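Local coordinates for uncharacterized protein Rv2277c (Mycobacterium tuberculosis, PDB 5VUG) that probably hydrolyses phosphoric diesters, as a TIM-barrel domain of the glycerophosphoryl diester phosphodiesterase family, though its substrate is unknown, at residues Met120-Asp125 and Ala148-Val153; Tyr154-Asp159 and Glu174-Thr179; Arg180-Asn185 and Cys192-Asp197; Gly199-Phe204 and Gly243-Gly248. All coordinates share one frame; numbering follows the deposited sequence.

Contact 1: residues Met120-Asp125 and Ala148-Val153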
loop_
_atom_site.group_PDB
_atom_site.type_symbol
_atom_site.label_atom_id
_atom_site.label_comp_id
_atom_site.label_asym_id
_atom_site.label_seq_id
_atom_site.Cartn_x
_atom_site.Cartn_y
_atom_site.Cartn_z
HETATM N N MSE A 120 -24.988 6.615 -26.900
HETATM C CA MSE A 120 -23.655 6.404 -26.353
HETATM C C MSE A 120 -23.338 7.131 -25.059
HETATM O O MSE A 120 -23.486 8.355 -24.942
HETATM C CB MSE A 120 -22.551 6.638 -27.364
HETATM C CG MSE A 120 -21.208 6.089 -26.859
HETATM SE SE MSE A 120 -20.024 6.311 -28.209
HETATM C CE MSE A 120 -20.713 4.943 -29.374
ATOM N N THR A 121 -22.882 6.338 -24.096
ATOM C CA THR A 121 -22.503 6.875 -22.803
ATOM C C THR A 121 -21.199 7.640 -22.953
ATOM O O THR A 121 -20.246 7.153 -23.578
ATOM C CB THR A 121 -22.336 5.732 -21.802
ATOM O OG1 THR A 121 -23.539 4.948 -21.769
ATOM C CG2 THR A 121 -22.048 6.285 -20.409
ATOM N N LEU A 122 -21.167 8.845 -22.395
ATOM C CA LEU A 122 -19.984 9.698 -22.394
ATOM C C LEU A 122 -19.422 9.734 -20.980
ATOM O O LEU A 122 -20.160 9.963 -20.016
ATOM C CB LEU A 122 -20.364 11.121 -22.805
ATOM C CG LEU A 122 -21.186 11.246 -24.091
ATOM C CD1 LEU A 122 -21.496 12.698 -24.385
ATOM C CD2 LEU A 122 -20.443 10.590 -25.257
ATOM N N PHE A 123 -18.123 9.520 -20.860
ATOM C CA PHE A 123 -17.407 9.697 -19.607
ATOM C C PHE A 123 -16.547 10.937 -19.774
ATOM O O PHE A 123 -15.692 10.981 -20.664
ATOM C CB PHE A 123 -16.560 8.461 -19.297
ATOM C CG PHE A 123 -17.382 7.218 -19.126
ATOM C CD1 PHE A 123 -17.910 6.881 -17.879
ATOM C CD2 PHE A 123 -17.703 6.428 -20.224
ATOM C CE1 PHE A 123 -18.692 5.742 -17.721
ATOM C CE2 PHE A 123 -18.489 5.292 -20.076
ATOM C CZ PHE A 123 -18.990 4.949 -18.824
ATOM N N LEU A 124 -16.820 11.959 -18.970
ATOM C CA LEU A 124 -16.194 13.266 -19.124
ATOM C C LEU A 124 -15.222 13.447 -17.971
ATOM O O LEU A 124 -15.641 13.612 -16.821
ATOM C CB LEU A 124 -17.256 14.359 -19.109
ATOM C CG LEU A 124 -18.347 14.201 -20.173
ATOM C CD1 LEU A 124 -19.329 15.380 -20.113
ATOM C CD2 LEU A 124 -17.740 14.056 -21.561
ATOM N N ASP A 125 -13.931 13.419 -18.284
ATOM C CA ASP A 125 -12.876 13.527 -17.281
ATOM C C ASP A 125 -12.532 15.005 -17.115
ATOM O O ASP A 125 -12.030 15.646 -18.044
ATOM C CB ASP A 125 -11.652 12.723 -17.714
ATOM C CG ASP A 125 -10.525 12.761 -16.681
ATOM O OD1 ASP A 125 -10.789 13.073 -15.495
ATOM O OD2 ASP A 125 -9.365 12.486 -17.057
ATOM N N ALA A 148 -27.113 15.290 -20.387
ATOM C CA ALA A 148 -26.786 14.959 -19.003
ATOM C C ALA A 148 -27.173 13.525 -18.663
ATOM O O ALA A 148 -26.496 12.876 -17.862
ATOM C CB ALA A 148 -27.434 15.952 -18.033
ATOM N N GLY A 149 -28.242 13.010 -19.273
ATOM C CA GLY A 149 -28.715 11.675 -18.967
ATOM C C GLY A 149 -27.834 10.559 -19.475
ATOM O O GLY A 149 -28.000 9.418 -19.029
ATOM N N ARG A 150 -26.908 10.850 -20.386
ATOM C CA ARG A 150 -26.001 9.832 -20.902
ATOM C C ARG A 150 -24.544 10.157 -20.611
ATOM O O ARG A 150 -23.652 9.533 -21.193
ATOM C CB ARG A 150 -26.223 9.574 -22.397
ATOM C CG ARG A 150 -25.872 10.743 -23.312
ATOM C CD ARG A 150 -26.183 10.338 -24.755
ATOM N NE ARG A 150 -26.038 11.423 -25.723
ATOM C CZ ARG A 150 -25.015 11.537 -26.568
ATOM N NH1 ARG A 150 -24.032 10.641 -26.556
ATOM N NH2 ARG A 150 -24.970 12.547 -27.427
ATOM N N SER A 151 -24.279 11.100 -19.704
ATOM C CA SER A 151 -22.918 11.530 -19.406
ATOM C C SER A 151 -22.580 11.270 -17.941
ATOM O O SER A 151 -23.412 11.497 -17.049
ATOM C CB SER A 151 -22.730 13.024 -19.734
ATOM O OG SER A 151 -23.001 13.276 -21.104
ATOM N N ILE A 152 -21.350 10.804 -17.702
ATOM C CA ILE A 152 -20.833 10.503 -16.367
ATOM C C ILE A 152 -19.609 11.382 -16.147
ATOM O O ILE A 152 -18.641 11.299 -16.908
ATOM C CB ILE A 152 -20.447 9.019 -16.245
ATOM C CG1 ILE A 152 -21.643 8.105 -16.551
ATOM C CG2 ILE A 152 -19.838 8.714 -14.861
ATOM C CD1 ILE A 152 -22.790 8.233 -15.567
ATOM N N VAL A 153 -19.644 12.220 -15.112
ATOM C CA VAL A 153 -18.512 13.086 -14.795
ATOM C C VAL A 153 -17.521 12.322 -13.929
ATOM O O VAL A 153 -17.892 11.770 -12.886
ATOM C CB VAL A 153 -18.979 14.370 -14.098
ATOM C CG1 VAL A 153 -17.773 15.200 -13.668
ATOM C CG2 VAL A 153 -19.899 15.165 -15.048
#
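Phe-123 and Ile-152 lie alongside each other and point the same way from two parallel neighbouring strands of the TIM barrel, 121-125 and 151-153, joined by a right-handed beta-alpha-beta crossover through helix 134-145. CD1 of the Phe-123 ring rests 3.7 Å from CB of Ile-152, and CE1 of the same ring reaches CG1 of the isoleucine. Both side chains face the barrel interior, where Trp-201 meets the Phe-123 ring edge-to-face.

Leu-122, Leu-124 and Ser-151 take the other face of the sheet, under helices 109-114 and 134-145. CD1 of Leu-124 passes over CB of Ser-151, while CD1 of Leu-122 comes within 3.7 Å of Ser-151 OG, a hydroxyl that is itself hydrogen-bonded to Ala-147 O. Three backbone bonds zip the pair together: Leu-122 N to Arg-150 O, Ile-152 N to Leu-122 O, and Leu-124 N to Ile-152 O. CA-H groups back them up, with Ser-151 CA 3.2 Å from Leu-122 O.

Arg-150 closes the N-terminal end of the pair. Its CG sits between its own N and carbonyl carbon (chi1 66°), and from there the chain runs extended to NE, carrying the guanidinium obliquely across Leu-122, whose CD1 lies over one of its faces. Thr-116 OG1 and, weakly, Ile-113 O also bind this group. NH1 donates a hydrogen bond to the backbone O of Met-120, a selenomethionine, meeting a lone pair in the carbonyl plane; the N-O distance is 2.9 Å, and the oxygen lies only 2° out of the guanidinium plane.

Contact 2: residues Tyr154-Asp159 and Glu174-Thr179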
loop_
_atom_site.group_PDB
_atom_site.type_symbol
_atom_site.label_atom_id
_atom_site.label_comp_id
_atom_site.label_asym_id
_atom_site.label_seq_id
_atom_site.Cartn_x
_atom_site.Cartn_y
_atom_site.Cartn_z
ATOM N N TYR A 154 -16.253 12.324 -14.347
ATOM C CA TYR A 154 -15.162 11.676 -13.635
ATOM C C TYR A 154 -14.085 12.699 -13.286
ATOM O O TYR A 154 -13.866 13.660 -14.023
ATOM C CB TYR A 154 -14.511 10.550 -14.482
ATOM C CG TYR A 154 -13.435 9.849 -13.688
ATOM C CD1 TYR A 154 -13.771 8.868 -12.756
ATOM C CD2 TYR A 154 -12.094 10.195 -13.824
ATOM C CE1 TYR A 154 -12.809 8.257 -11.980
ATOM C CE2 TYR A 154 -11.112 9.587 -13.051
ATOM C CZ TYR A 154 -11.473 8.612 -12.138
ATOM O OH TYR A 154 -10.499 8.014 -11.368
ATOM N N SER A 155 -13.398 12.476 -12.160
ATOM C CA SER A 155 -12.160 13.188 -11.854
ATOM C C SER A 155 -11.322 12.357 -10.892
ATOM O O SER A 155 -11.861 11.634 -10.050
ATOM C CB SER A 155 -12.427 14.571 -11.238
ATOM O OG SER A 155 -11.217 15.282 -10.992
ATOM N N THR A 156 -9.991 12.489 -10.998
ATOM C CA THR A 156 -9.143 11.962 -9.927
ATOM C C THR A 156 -9.210 12.808 -8.655
ATOM O O THR A 156 -8.742 12.353 -7.602
ATOM C CB THR A 156 -7.676 11.878 -10.370
ATOM O OG1 THR A 156 -7.214 13.191 -10.706
ATOM C CG2 THR A 156 -7.496 10.940 -11.583
ATOM N N ASN A 157 -9.787 14.008 -8.724
ATOM C CA ASN A 157 -9.712 15.013 -7.668
ATOM C C ASN A 157 -11.052 15.069 -6.941
ATOM O O ASN A 157 -12.079 15.396 -7.546
ATOM C CB ASN A 157 -9.382 16.370 -8.296
ATOM C CG ASN A 157 -9.150 17.462 -7.270
ATOM O OD1 ASN A 157 -9.790 17.506 -6.220
ATOM N ND2 ASN A 157 -8.232 18.368 -7.583
ATOM N N ALA A 158 -11.031 14.771 -5.641
ATOM C CA ALA A 158 -12.261 14.734 -4.857
ATOM C C ALA A 158 -12.989 16.073 -4.850
ATOM O O ALA A 158 -14.220 16.106 -4.726
ATOM C CB ALA A 158 -11.948 14.291 -3.427
ATOM N N ASP A 159 -12.257 17.187 -4.965
ATOM C CA ASP A 159 -12.921 18.489 -4.949
ATOM C C ASP A 159 -13.753 18.703 -6.204
ATOM O O ASP A 159 -14.801 19.361 -6.151
ATOM C CB ASP A 159 -11.895 19.614 -4.830
ATOM C CG ASP A 159 -11.116 19.567 -3.533
ATOM O OD1 ASP A 159 -11.672 19.115 -2.509
ATOM O OD2 ASP A 159 -9.943 20.000 -3.540
ATOM N N GLU A 174 -18.167 7.814 -8.654
ATOM C CA GLU A 174 -17.601 7.776 -7.315
ATOM C C GLU A 174 -16.239 8.466 -7.313
ATOM O O GLU A 174 -15.471 8.351 -8.271
ATOM C CB GLU A 174 -17.444 6.321 -6.875
ATOM C CG GLU A 174 -16.775 6.185 -5.531
ATOM C CD GLU A 174 -16.953 4.821 -4.932
ATOM O OE1 GLU A 174 -16.195 3.904 -5.318
ATOM O OE2 GLU A 174 -17.859 4.678 -4.077
ATOM N N SER A 175 -15.937 9.189 -6.231
ATOM C CA SER A 175 -14.630 9.832 -6.140
ATOM C C SER A 175 -13.514 8.788 -6.140
ATOM O O SER A 175 -13.664 7.671 -5.627
ATOM C CB SER A 175 -14.526 10.687 -4.878
ATOM O OG SER A 175 -14.382 9.870 -3.736
ATOM N N ARG A 176 -12.380 9.155 -6.733
ATOM C CA ARG A 176 -11.259 8.220 -6.766
ATOM C C ARG A 176 -10.778 7.878 -5.357
ATOM O O ARG A 176 -10.394 6.734 -5.089
ATOM C CB ARG A 176 -10.127 8.772 -7.635
ATOM C CG ARG A 176 -8.967 7.803 -7.840
ATOM C CD ARG A 176 -8.016 8.339 -8.886
ATOM N NE ARG A 176 -6.929 7.416 -9.206
ATOM C CZ ARG A 176 -6.809 6.787 -10.373
ATOM N NH1 ARG A 176 -7.716 6.961 -11.337
ATOM N NH2 ARG A 176 -5.778 5.988 -10.582
ATOM N N ASP A 177 -10.807 8.846 -4.435
ATOM C CA ASP A 177 -10.403 8.553 -3.059
ATOM C C ASP A 177 -11.193 7.383 -2.481
ATOM O O ASP A 177 -10.624 6.500 -1.826
ATOM C CB ASP A 177 -10.589 9.774 -2.153
ATOM C CG ASP A 177 -9.566 10.872 -2.401
ATOM O OD1 ASP A 177 -8.520 10.603 -3.023
ATOM O OD2 ASP A 177 -9.807 12.013 -1.938
ATOM N N VAL A 178 -12.509 7.367 -2.701
ATOM C CA VAL A 178 -13.345 6.314 -2.123
ATOM C C VAL A 178 -13.118 4.987 -2.841
ATOM O O VAL A 178 -12.958 3.935 -2.207
ATOM C CB VAL A 178 -14.825 6.738 -2.138
ATOM C CG1 VAL A 178 -15.718 5.572 -1.711
ATOM C CG2 VAL A 178 -15.038 7.940 -1.217
ATOM N N THR A 179 -13.101 5.013 -4.176
ATOM C CA THR A 179 -12.826 3.799 -4.942
ATOM C C THR A 179 -11.501 3.175 -4.524
ATOM O O THR A 179 -11.420 1.963 -4.274
ATOM C CB THR A 179 -12.800 4.134 -6.436
ATOM O OG1 THR A 179 -14.104 4.550 -6.858
ATOM C CG2 THR A 179 -12.359 2.916 -7.264
HETATM O O HOH W 1 -12.459 12.053 -7.421
HETATM O O HOH W 2 -14.373 10.258 -9.868
HETATM O O HOH W 3 -10.788 11.571 -5.295
HETATM O O HOH W 4 -7.492 10.550 -5.641
HETATM O O HOH W 5 -8.726 13.765 -4.224
#
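The backbones of Thr-156 and Arg-176 come within 5.3 Å of each other at their CA atoms, where the chain leaving strand 151-154 turns into helix 158-165 beside the first turn of helix 176-189. Tyr-154 and Arg-176 carry the direct side-chain contact. Arg-176 has CG anti to its backbone N (chi1 -174°) and stays extended to NE, which takes NH1 to the edge of the tyrosine ring; NH1 donates to Tyr-154 OH over 3.0 Å, with an N-H...O angle of 151°. The hydroxyl lies close to the guanidinium plane, yet ring and guanidinium are turned 77° apart. CG2 of Thr-156 runs alongside the arginine, 3.8 Å from its CD.

Waters link the two backbones. Water 1 donates to Ser-155 O and accepts from Arg-176 N, and water 3 does likewise between Thr-156 O and Asp-177 N, so two N-H groups of the first helical turn find acceptors. Asp-177, with OD2 3.5 Å from Ala-158 CB, receives water 4 on OD1 and water 5 on OD2; OD1 is also salt-bridged to Arg-180. Each helix start is capped, Asn-157 OD1 accepting from Asp-159 N and Ser-175 OG from Val-178 N, while Ser-155 OG forms an ST turn with Asn-157 N.

Beyond the pair, the Arg-176 guanidinium is shared by two acids, Glu-205 at the end of strand 201-205 and Glu-214 of the second subunit. Tyr-154 packs at the C-terminal end of the barrel strands, where its ring meets Trp-43 of strand 41-48 and, edge-to-face, Phe-249 of strand 245-249, its side chain about 4 Å from a bound glycerol.

Contact 3: residues Arg180-Asn185 and Cys192-Asp197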
loop_
_atom_site.group_PDB
_atom_site.type_symbol
_atom_site.label_atom_id
_atom_site.label_comp_id
_atom_site.label_asym_id
_atom_site.label_seq_id
_atom_site.Cartn_x
_atom_site.Cartn_y
_atom_site.Cartn_z
ATOM N N ARG A 180 -10.448 3.997 -4.429
ATOM C CA ARG A 180 -9.128 3.485 -4.061
ATOM C C ARG A 180 -9.130 2.892 -2.656
ATOM O O ARG A 180 -8.506 1.851 -2.414
ATOM C CB ARG A 180 -8.079 4.599 -4.158
ATOM C CG ARG A 180 -6.631 4.120 -3.958
ATOM C CD ARG A 180 -5.605 5.266 -4.011
ATOM N NE ARG A 180 -5.981 6.318 -3.071
ATOM C CZ ARG A 180 -6.427 7.524 -3.419
ATOM N NH1 ARG A 180 -6.500 7.878 -4.702
ATOM N NH2 ARG A 180 -6.793 8.382 -2.478
ATOM N N GLN A 181 -9.805 3.555 -1.713
ATOM C CA GLN A 181 -9.888 3.042 -0.349
ATOM C C GLN A 181 -10.559 1.673 -0.317
ATOM O O GLN A 181 -10.079 0.747 0.347
ATOM C CB GLN A 181 -10.672 4.025 0.513
ATOM C CG GLN A 181 -10.745 3.607 1.964
ATOM C CD GLN A 181 -9.422 3.798 2.665
ATOM O OE1 GLN A 181 -8.924 4.921 2.778
ATOM N NE2 GLN A 181 -8.833 2.705 3.123
ATOM N N ARG A 182 -11.676 1.526 -1.038
ATOM C CA ARG A 182 -12.384 0.252 -1.031
ATOM C C ARG A 182 -11.539 -0.845 -1.670
ATOM O O ARG A 182 -11.481 -1.969 -1.156
ATOM C CB ARG A 182 -13.738 0.384 -1.731
ATOM C CG ARG A 182 -14.693 -0.738 -1.356
ATOM C CD ARG A 182 -16.049 -0.663 -2.054
ATOM N NE ARG A 182 -16.826 0.533 -1.722
ATOM C CZ ARG A 182 -16.942 1.592 -2.517
ATOM N NH1 ARG A 182 -16.321 1.616 -3.691
ATOM N NH2 ARG A 182 -17.675 2.626 -2.140
ATOM N N LEU A 183 -10.855 -0.528 -2.774
ATOM C CA LEU A 183 -10.024 -1.527 -3.443
ATOM C C LEU A 183 -8.864 -1.958 -2.563
ATOM O O LEU A 183 -8.531 -3.148 -2.507
ATOM C CB LEU A 183 -9.482 -0.965 -4.754
ATOM C CG LEU A 183 -10.488 -0.880 -5.899
ATOM C CD1 LEU A 183 -9.858 -0.074 -7.024
ATOM C CD2 LEU A 183 -10.910 -2.288 -6.367
ATOM N N PHE A 184 -8.217 -1.006 -1.886
ATOM C CA PHE A 184 -7.088 -1.371 -1.042
ATOM C C PHE A 184 -7.531 -2.074 0.236
ATOM O O PHE A 184 -6.831 -2.977 0.714
ATOM C CB PHE A 184 -6.169 -0.174 -0.789
ATOM C CG PHE A 184 -5.153 0.030 -1.882
ATOM C CD1 PHE A 184 -4.023 -0.778 -1.947
ATOM C CD2 PHE A 184 -5.343 0.988 -2.868
ATOM C CE1 PHE A 184 -3.086 -0.619 -2.961
ATOM C CE2 PHE A 184 -4.405 1.156 -3.889
ATOM C CZ PHE A 184 -3.275 0.349 -3.928
ATOM N N ASN A 185 -8.681 -1.702 0.802
ATOM C CA ASN A 185 -9.199 -2.486 1.922
ATOM C C ASN A 185 -9.463 -3.926 1.498
ATOM O O ASN A 185 -9.088 -4.873 2.201
ATOM C CB ASN A 185 -10.468 -1.849 2.499
ATOM C CG ASN A 185 -10.171 -0.784 3.547
ATOM O OD1 ASN A 185 -9.153 -0.844 4.243
ATOM N ND2 ASN A 185 -11.068 0.197 3.669
ATOM N N CYS A 192 -15.067 -5.128 2.745
ATOM C CA CYS A 192 -15.751 -4.301 1.754
ATOM C C CYS A 192 -16.160 -3.007 2.452
ATOM O O CYS A 192 -17.303 -2.816 2.875
ATOM C CB CYS A 192 -16.932 -5.056 1.152
ATOM S SG CYS A 192 -17.709 -4.257 -0.278
ATOM N N ASP A 193 -15.179 -2.108 2.579
ATOM C CA ASP A 193 -15.278 -0.906 3.389
ATOM C C ASP A 193 -14.556 0.202 2.627
ATOM O O ASP A 193 -13.412 0.000 2.185
ATOM C CB ASP A 193 -14.580 -1.164 4.727
ATOM C CG ASP A 193 -14.735 -0.016 5.708
ATOM O OD1 ASP A 193 -15.756 0.698 5.643
ATOM O OD2 ASP A 193 -13.830 0.172 6.549
ATOM N N PRO A 194 -15.184 1.374 2.437
ATOM C CA PRO A 194 -16.558 1.699 2.836
ATOM C C PRO A 194 -17.590 0.921 2.021
ATOM O O PRO A 194 -17.225 0.239 1.063
ATOM C CB PRO A 194 -16.659 3.202 2.551
ATOM C CG PRO A 194 -15.671 3.447 1.480
ATOM C CD PRO A 194 -14.531 2.498 1.743
ATOM N N GLN A 195 -18.855 0.999 2.415
ATOM C CA GLN A 195 -19.882 0.269 1.702
ATOM C C GLN A 195 -20.013 0.807 0.279
ATOM O O GLN A 195 -19.622 1.944 -0.004
ATOM C CB GLN A 195 -21.213 0.382 2.436
ATOM C CG GLN A 195 -21.306 -0.516 3.662
ATOM C CD GLN A 195 -22.494 -0.169 4.535
ATOM O OE1 GLN A 195 -23.572 -0.746 4.397
ATOM N NE2 GLN A 195 -22.302 0.784 5.440
ATOM N N PRO A 196 -20.535 -0.003 -0.643
ATOM C CA PRO A 196 -20.756 0.488 -2.006
ATOM C C PRO A 196 -21.637 1.726 -2.005
ATOM O O PRO A 196 -22.446 1.944 -1.098
ATOM C CB PRO A 196 -21.464 -0.684 -2.693
ATOM C CG PRO A 196 -21.009 -1.882 -1.941
ATOM C CD PRO A 196 -20.848 -1.436 -0.515
ATOM N N ASP A 197 -21.462 2.548 -3.033
ATOM C CA ASP A 197 -22.280 3.737 -3.201
ATOM C C ASP A 197 -23.281 3.444 -4.307
ATOM O O ASP A 197 -22.891 3.398 -5.484
ATOM C CB ASP A 197 -21.397 4.923 -3.578
ATOM C CG ASP A 197 -22.104 6.254 -3.415
ATOM O OD1 ASP A 197 -23.327 6.258 -3.172
ATOM O OD2 ASP A 197 -21.431 7.298 -3.521
#
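Arg-182, on helix 176-189, reaches along the loop that follows the helix and donates to two of its carbonyls. CB lies 4.1 Å from Pro-194 CD and also near Asp-193 O. CG comes next, 3.6 Å from Pro-194 O, and CD keeps beside the same oxygen while passing Cys-192 SG at 4.3 Å. A bend at chi3 (-63°) then swings NE round to donate to Pro-194 O over 2.8 Å. At the tip, Arg-182 NH2 donates to Gln-195 O over 3.0 Å. Pro-196 CA lies over one face of the guanidinium. In both bonds the donor stands above the carbonyl plane, about 40° out of it. NH1 forms a salt bridge with Glu-174, so acid and carbonyls together fix the rotation of the group.

One turn on, Asn-185 ND2 donates to Asp-193 O in a nearly straight bond (2.8 Å, 171°), with the oxygen in the plane of the amide. Arg-182 CA-H also points at this oxygen. Gln-181 crosses Pro-194 at about a right angle, CG against CD of the ring, which follows a cis peptide bond. Gln-181 NE2 donates to Ala-224 O of the second subunit.

The loop is pinned to helix 232-239 by the Cys-192 to Cys-237 disulfide, and that helix also supplies Phe-238, which forms a cation-pi pair with Arg-182. Helix 176-189 carries both this loop and contacts to the second subunit, where Gln-181 and Asn-185 pack on Val-225, and the chain goes on into strand 201-205.

Contact 4: residues Gly199-Phe204 and Gly243-Gly248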
loop_
_atom_site.group_PDB
_atom_site.type_symbol
_atom_site.label_atom_id
_atom_site.label_comp_id
_atom_site.label_asym_id
_atom_site.label_seq_id
_atom_site.Cartn_x
_atom_site.Cartn_y
_atom_site.Cartn_z
ATOM N N GLY A 199 -25.510 2.589 -7.371
ATOM C CA GLY A 199 -25.736 3.104 -8.699
ATOM C C GLY A 199 -24.557 3.793 -9.355
ATOM O O GLY A 199 -24.650 4.135 -10.541
ATOM N N LYS A 200 -23.448 3.989 -8.647
ATOM C CA LYS A 200 -22.360 4.823 -9.150
ATOM C C LYS A 200 -21.396 4.027 -10.016
ATOM O O LYS A 200 -21.171 2.831 -9.795
ATOM C CB LYS A 200 -21.564 5.416 -7.987
ATOM C CG LYS A 200 -22.347 6.359 -7.125
ATOM C CD LYS A 200 -21.886 7.752 -7.380
ATOM C CE LYS A 200 -22.685 8.759 -6.598
ATOM N NZ LYS A 200 -22.691 10.050 -7.333
ATOM N N TRP A 201 -20.803 4.717 -10.991
ATOM C CA TRP A 201 -19.625 4.211 -11.685
ATOM C C TRP A 201 -18.384 4.400 -10.820
ATOM O O TRP A 201 -18.230 5.416 -10.132
ATOM C CB TRP A 201 -19.402 4.975 -12.994
ATOM C CG TRP A 201 -20.150 4.425 -14.163
ATOM C CD1 TRP A 201 -21.334 4.878 -14.661
ATOM C CD2 TRP A 201 -19.768 3.311 -14.980
ATOM N NE1 TRP A 201 -21.721 4.111 -15.738
ATOM C CE2 TRP A 201 -20.774 3.146 -15.957
ATOM C CE3 TRP A 201 -18.672 2.430 -14.980
ATOM C CZ2 TRP A 201 -20.719 2.141 -16.928
ATOM C CZ3 TRP A 201 -18.624 1.424 -15.945
ATOM C CH2 TRP A 201 -19.640 1.289 -16.903
ATOM N N ALA A 202 -17.490 3.417 -10.872
ATOM C CA ALA A 202 -16.164 3.523 -10.282
ATOM C C ALA A 202 -15.170 2.944 -11.274
ATOM O O ALA A 202 -15.521 2.072 -12.070
ATOM C CB ALA A 202 -16.066 2.738 -8.972
ATOM N N GLY A 203 -13.929 3.435 -11.232
ATOM C CA GLY A 203 -12.901 2.939 -12.129
ATOM C C GLY A 203 -11.524 2.970 -11.498
ATOM O O GLY A 203 -11.263 3.731 -10.566
ATOM N N PHE A 204 -10.643 2.106 -12.005
ATOM C CA PHE A 204 -9.258 2.096 -11.555
ATOM C C PHE A 204 -8.460 1.250 -12.531
ATOM O O PHE A 204 -9.012 0.347 -13.160
ATOM C CB PHE A 204 -9.111 1.515 -10.142
ATOM C CG PHE A 204 -7.976 2.113 -9.363
ATOM C CD1 PHE A 204 -8.112 3.353 -8.760
ATOM C CD2 PHE A 204 -6.778 1.433 -9.223
ATOM C CE1 PHE A 204 -7.067 3.908 -8.035
ATOM C CE2 PHE A 204 -5.724 1.983 -8.497
ATOM C CZ PHE A 204 -5.875 3.224 -7.903
ATOM N N GLY A 243 -25.920 -2.057 -7.544
ATOM C CA GLY A 243 -26.049 -1.365 -8.808
ATOM C C GLY A 243 -24.830 -0.586 -9.250
ATOM O O GLY A 243 -24.906 0.116 -10.262
HETATM N N MSE A 244 -23.711 -0.667 -8.529
HETATM C CA MSE A 244 -22.478 -0.037 -8.995
HETATM C C MSE A 244 -22.027 -0.650 -10.316
HETATM O O MSE A 244 -22.262 -1.828 -10.586
HETATM C CB MSE A 244 -21.334 -0.187 -7.985
HETATM C CG MSE A 244 -21.509 0.602 -6.690
HETATM SE SE MSE A 244 -19.800 0.892 -5.759
HETATM C CE MSE A 244 -19.188 2.490 -6.682
ATOM N N LYS A 245 -21.358 0.162 -11.131
ATOM C CA LYS A 245 -20.730 -0.288 -12.365
ATOM C C LYS A 245 -19.245 0.022 -12.267
ATOM O O LYS A 245 -18.864 1.069 -11.735
ATOM C CB LYS A 245 -21.352 0.420 -13.577
ATOM C CG LYS A 245 -22.846 0.137 -13.734
ATOM C CD LYS A 245 -23.468 0.989 -14.820
ATOM C CE LYS A 245 -24.948 0.642 -15.009
ATOM N NZ LYS A 245 -25.573 1.367 -16.153
ATOM N N VAL A 246 -18.403 -0.903 -12.727
ATOM C CA VAL A 246 -16.959 -0.793 -12.528
ATOM C C VAL A 246 -16.231 -0.854 -13.865
ATOM O O VAL A 246 -16.535 -1.691 -14.725
ATOM C CB VAL A 246 -16.399 -1.816 -11.511
ATOM C CG1 VAL A 246 -16.927 -1.504 -10.102
ATOM C CG2 VAL A 246 -16.742 -3.247 -11.910
HETATM N N MSE A 247 -15.269 0.048 -14.031
HETATM C CA MSE A 247 -14.454 0.118 -15.241
HETATM C C MSE A 247 -12.986 -0.123 -14.943
HETATM O O MSE A 247 -12.432 0.430 -13.977
HETATM C CB MSE A 247 -14.614 1.488 -15.909
HETATM C CG MSE A 247 -13.849 1.622 -17.247
HETATM SE SE MSE A 247 -14.078 3.393 -18.056
HETATM C CE MSE A 247 -16.005 3.550 -17.924
ATOM N N GLY A 248 -12.350 -0.954 -15.768
ATOM C CA GLY A 248 -10.911 -1.117 -15.686
ATOM C C GLY A 248 -10.214 -0.081 -16.544
ATOM O O GLY A 248 -10.532 0.043 -17.731
#
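The indole of Trp-201 lies flat across Lys-245. CB of the lysine sits 3.4 Å from the centroid of the six-membered ring and only 6° off its normal, a CH-pi contact, and CD of the extended lysine chain follows at 3.6 Å from Trp-201 CE2. Trp-201 CE3 lies 3.5 Å from Lys-245 O. CE of Met-247, a selenomethionine, approaches CZ3 of Trp-201 obliquely at 3.9 Å. Trp-201 has CG anti to its carbonyl carbon (chi1 -87°), and from there the ring leans over the neighbouring strand.

Strands 201-204 and 245-248 are adjacent parallel strands of the TIM barrel, their axes 4.6 Å apart and 22° from parallel. Four backbone bonds alternate between them: Lys-245 N to Lys-200 O, Ala-202 N to Lys-245 O, Met-247 N to Ala-202 O and Phe-204 N to Met-247 O. CA-H groups add to these bonds, with Gly-203 CA 3.2 Å from Met-247 O.

Trp-201 and Met-247 face the barrel interior, where Met-247 also touches Ala-267 and Leu-269 of strand 267-270. On the other face, Ala-202 and Val-246 lie under Phe-238 of helix 232-239, and Phe-204 packs on Arg-176, Arg-180 and Leu-183 of helix 176-189. Met-244, also a selenomethionine, bends at its last torsion and sets its CE against Ala-202 CB at 3.9 Å and, slightly farther off, against Lys-200 CB.

Overall arrangement
From the N terminus, contact 1 first closes a loop round helix 134-145, pairing two barrel strands. The chain runs straight on into contact 2, which spans helix 158-165 and strand 171-172 and joins two helix starts. Contact 3 folds the loop after helix 176-189 back onto that helix, and contact 4 then encloses the two-stranded sheet 208-215/220-227 and helix 232-239. All four are in series; none nests or crosses. Space brings them together: contacts 1 and 4 meet inside the barrel through Phe-123, Met-247 and Trp-201, Glu-174 N bonds to Trp-201 O between contacts 2 and 4, and contacts 2 and 3 share helix 176-189 at the subunit interface.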